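Local coordinates for nucleocapsid (Crimean-congo hemorrhagic fever virus, PDB 4AKL), which binds single- and double-stranded RNA, probably takes part in packaging the viral genome, and cleaves double-stranded DNA without sequence specificity, at residues P76-A81 with F139-N144. Residues are numbered along the deposited sequence; the frame is centred on the assembly and turned at random. Where two conformers were deposited one is given.
Sequences PIYECA and FRVNAN
Glu79 and Asn144 bring the two backbones closest, CA to CA 7.4 Å, where the first turn of helix 77-83 faces the loop that follows helix 120-136. Glu79 OE2 accepts both hydrogen bonds that cross between them. Asn142 ND2 reaches Glu79 OE2 at 2.9 Å through the anti lone pair, a somewhat bent bond (145°) with the oxygen tilted out of the Asn142 amide plane. Asn144 ND2, also 2.9 Å from Glu79 OE2, comes from above the carboxylate, nearly straight at 172°, and its amide stands 78° to the carboxylate plane. A bend of the Glu79 chain at chi2 swings the carboxylate toward these two amides; Glu79 CG packs 3.8 Å from Asn144 CB. Ser33 OG bonds OE1, so both carboxylate oxygens are bonded. Asn142 OD1 is held by Thr145, which fixes which way that amide faces. Alongside, Tyr78 lays CE2 3.6 Å from Asn142 ND2, while Val141 CG2 sits at the ring edge, 4.2 Å from Tyr78 CE2. Tyr78 OH reaches on to Asn14 of helix 10-24, and Phe17 packs edge-to-face with the ring. A buried helix glutamate thus accepts from two loop asparagines, linking two parts of a mostly helical nairovirus nucleocapsid fold.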
ATOM      1  N   PRO A  76     -13.121  12.123   4.454  1.00 35.27           N
ATOM      2  CA  PRO A  76     -12.309  13.342   4.490  1.00 36.26           C
ATOM      3  C   PRO A  76     -12.571  14.104   3.240  1.00 36.07           C
ATOM      4  O   PRO A  76     -11.911  13.889   2.203  1.00 35.37           O
ATOM      5  CB  PRO A  76     -10.880  12.820   4.575  1.00 35.44           C
ATOM      6  CG  PRO A  76     -10.919  11.569   3.952  1.00 34.97           C
ATOM      7  CD  PRO A  76     -12.282  10.958   4.191  1.00 34.09           C
ATOM      8  N   ILE A  77     -13.545  14.994   3.334  1.00 37.28           N
ATOM      9  CA  ILE A  77     -14.035  15.742   2.153  1.00 37.86           C
ATOM     10  C   ILE A  77     -12.979  16.431   1.319  1.00 38.22           C
ATOM     11  O   ILE A  77     -12.983  16.333   0.067  1.00 37.38           O
ATOM     12  CB  ILE A  77     -15.066  16.767   2.537  1.00 39.05           C
ATOM     13  CG1 ILE A  77     -16.316  16.053   3.069  1.00 38.08           C
ATOM     14  CG2 ILE A  77     -15.443  17.588   1.327  1.00 39.86           C
ATOM     15  CD1 ILE A  77     -17.014  15.101   2.029  1.00 34.38           C
ATOM     16  N   TYR A  78     -12.069  17.101   1.995  1.00 39.39           N
ATOM     17  CA  TYR A  78     -11.060  17.927   1.305  1.00 40.44           C
ATOM     18  C   TYR A  78     -10.210  17.060   0.411  1.00 38.78           C
ATOM     19  O   TYR A  78     -10.029  17.356  -0.760  1.00 39.02           O
ATOM     20  CB  TYR A  78     -10.162  18.645   2.314  1.00 41.91           C
ATOM     21  CG  TYR A  78      -9.156  19.573   1.686  1.00 43.61           C
ATOM     22  CD1 TYR A  78      -9.482  20.870   1.416  1.00 45.62           C
ATOM     23  CD2 TYR A  78      -7.857  19.132   1.348  1.00 43.69           C
ATOM     24  CE1 TYR A  78      -8.581  21.734   0.847  1.00 47.99           C
ATOM     25  CE2 TYR A  78      -6.926  20.008   0.753  1.00 44.27           C
ATOM     26  CZ  TYR A  78      -7.296  21.295   0.510  1.00 47.31           C
ATOM     27  OH  TYR A  78      -6.414  22.178  -0.057  1.00 48.95           O
ATOM     28  N   GLU A  79      -9.714  15.970   0.963  1.00 37.32           N
ATOM     29  CA  GLU A  79      -8.769  15.141   0.225  1.00 36.30           C
ATOM     30  C   GLU A  79      -9.478  14.303  -0.824  1.00 35.30           C
ATOM     31  O   GLU A  79      -8.934  14.137  -1.924  1.00 34.57           O
ATOM     32  CB  GLU A  79      -7.942  14.284   1.171  1.00 35.73           C
ATOM     33  CG  GLU A  79      -6.974  15.084   1.995  1.00 37.55           C
ATOM     34  CD  GLU A  79      -7.584  15.832   3.217  1.00 40.05           C
ATOM     35  OE1 GLU A  79      -8.699  15.477   3.661  1.00 38.49           O
ATOM     36  OE2 GLU A  79      -6.906  16.787   3.730  1.00 41.70           O
ATOM     37  N   CYS A  80     -10.691  13.801  -0.499  1.00 34.61           N
ATOM     38  CA  CYS A  80     -11.509  13.061  -1.474  1.00 34.06           C
ATOM     39  C   CYS A  80     -11.847  13.982  -2.646  1.00 34.70           C
ATOM     40  O   CYS A  80     -11.751  13.579  -3.813  1.00 34.08           O
ATOM     41  CB  CYS A  80     -12.798  12.525  -0.821  1.00 33.48           C
ATOM     42  SG  CYS A  80     -12.526  11.241   0.412  1.00 33.40           S
ATOM     43  N   ALA A  81     -12.229  15.225  -2.351  1.00 35.94           N
ATOM     44  CA  ALA A  81     -12.519  16.174  -3.438  1.00 36.79           C
ATOM     45  C   ALA A  81     -11.255  16.427  -4.266  1.00 37.39           C
ATOM     46  O   ALA A  81     -11.309  16.477  -5.500  1.00 37.90           O
ATOM     47  CB  ALA A  81     -13.074  17.435  -2.920  1.00 38.55           C
ATOM     48  N   PHE A 139       0.541  15.560  -6.394  1.00 41.25           N
ATOM     49  CA  PHE A 139      -0.571  15.046  -5.547  1.00 39.90           C
ATOM     50  C   PHE A 139      -0.550  15.649  -4.133  1.00 41.18           C
ATOM     51  O   PHE A 139      -1.604  16.032  -3.602  1.00 40.44           O
ATOM     52  CB  PHE A 139      -0.592  13.500  -5.435  1.00 38.22           C
ATOM     53  CG  PHE A 139      -1.836  12.967  -4.701  1.00 36.30           C
ATOM     54  CD1 PHE A 139      -3.099  13.091  -5.268  1.00 35.23           C
ATOM     55  CD2 PHE A 139      -1.736  12.384  -3.453  1.00 34.75           C
ATOM     56  CE1 PHE A 139      -4.209  12.652  -4.612  1.00 33.07           C
ATOM     57  CE2 PHE A 139      -2.857  11.913  -2.770  1.00 32.19           C
ATOM     58  CZ  PHE A 139      -4.091  12.056  -3.329  1.00 32.54           C
ATOM     59  N   ARG A 140       0.648  15.746  -3.542  1.00 42.34           N
ATOM     60  CA  ARG A 140       0.807  16.273  -2.192  0.50 43.69           C
ATOM     61  C   ARG A 140       0.371  17.733  -2.098  1.00 45.30           C
ATOM     62  O   ARG A 140       0.978  18.558  -2.707  1.00 46.77           O
ATOM     63  CB  ARG A 140       2.284  16.163  -1.729  0.50 44.69           C
ATOM     64  CG  ARG A 140       2.481  16.437  -0.232  0.50 46.38           C
ATOM     65  CD  ARG A 140       3.880  16.880   0.118  0.50 48.92           C
ATOM     66  NE  ARG A 140       3.930  17.378   1.486  0.50 51.65           N
ATOM     67  CZ  ARG A 140       4.609  16.831   2.493  0.50 52.44           C
ATOM     68  NH1 ARG A 140       5.343  15.741   2.324  0.50 51.76           N
ATOM     69  NH2 ARG A 140       4.545  17.395   3.683  0.50 53.85           N
ATOM     70  N   VAL A 141      -0.677  18.015  -1.327  1.00 45.22           N
ATOM     71  CA  VAL A 141      -1.055  19.394  -1.013  1.00 47.48           C
ATOM     72  C   VAL A 141      -1.112  19.630   0.489  1.00 48.46           C
ATOM     73  O   VAL A 141      -1.375  20.718   0.904  1.00 50.31           O
ATOM     74  CB  VAL A 141      -2.408  19.789  -1.615  1.00 47.36           C
ATOM     75  CG1 VAL A 141      -2.261  19.950  -3.122  1.00 47.79           C
ATOM     76  CG2 VAL A 141      -3.476  18.780  -1.248  1.00 44.61           C
ATOM     77  N   ASN A 142      -0.881  18.595   1.294  1.00 47.65           N
ATOM     78  CA  ASN A 142      -0.911  18.680   2.770  1.00 48.32           C
ATOM     79  C   ASN A 142      -0.388  17.355   3.328  1.00 46.93           C
ATOM     80  O   ASN A 142      -0.079  16.430   2.551  1.00 45.23           O
ATOM     81  CB  ASN A 142      -2.314  19.042   3.349  1.00 47.80           C
ATOM     82  CG  ASN A 142      -3.449  18.022   2.981  1.00 46.23           C
ATOM     83  OD1 ASN A 142      -3.226  16.828   2.590  1.00 42.02           O
ATOM     84  ND2 ASN A 142      -4.692  18.503   3.132  1.00 44.43           N
ATOM     85  N   ALA A 143      -0.287  17.254   4.653  1.00 47.54           N
ATOM     86  CA  ALA A 143       0.224  16.036   5.297  1.00 46.77           C
ATOM     87  C   ALA A 143      -0.673  14.832   5.021  1.00 44.47           C
ATOM     88  O   ALA A 143      -0.188  13.729   4.918  1.00 43.76           O
ATOM     89  CB  ALA A 143       0.387  16.234   6.801  1.00 48.18           C
ATOM     90  N   ASN A 144      -1.983  15.052   4.896  1.00 43.66           N
ATOM     91  CA  ASN A 144      -2.944  13.954   4.586  1.00 41.39           C
ATOM     92  C   ASN A 144      -2.709  13.346   3.211  1.00 39.71           C
ATOM     93  O   ASN A 144      -3.139  12.254   2.971  1.00 38.81           O
ATOM     94  CB  ASN A 144      -4.400  14.455   4.676  1.00 40.88           C
ATOM     95  CG  ASN A 144      -4.847  14.789   6.125  1.00 43.12           C
ATOM     96  OD1 ASN A 144      -4.270  14.288   7.136  1.00 42.46           O
ATOM     97  ND2 ASN A 144      -5.915  15.623   6.230  1.00 43.15           N
TER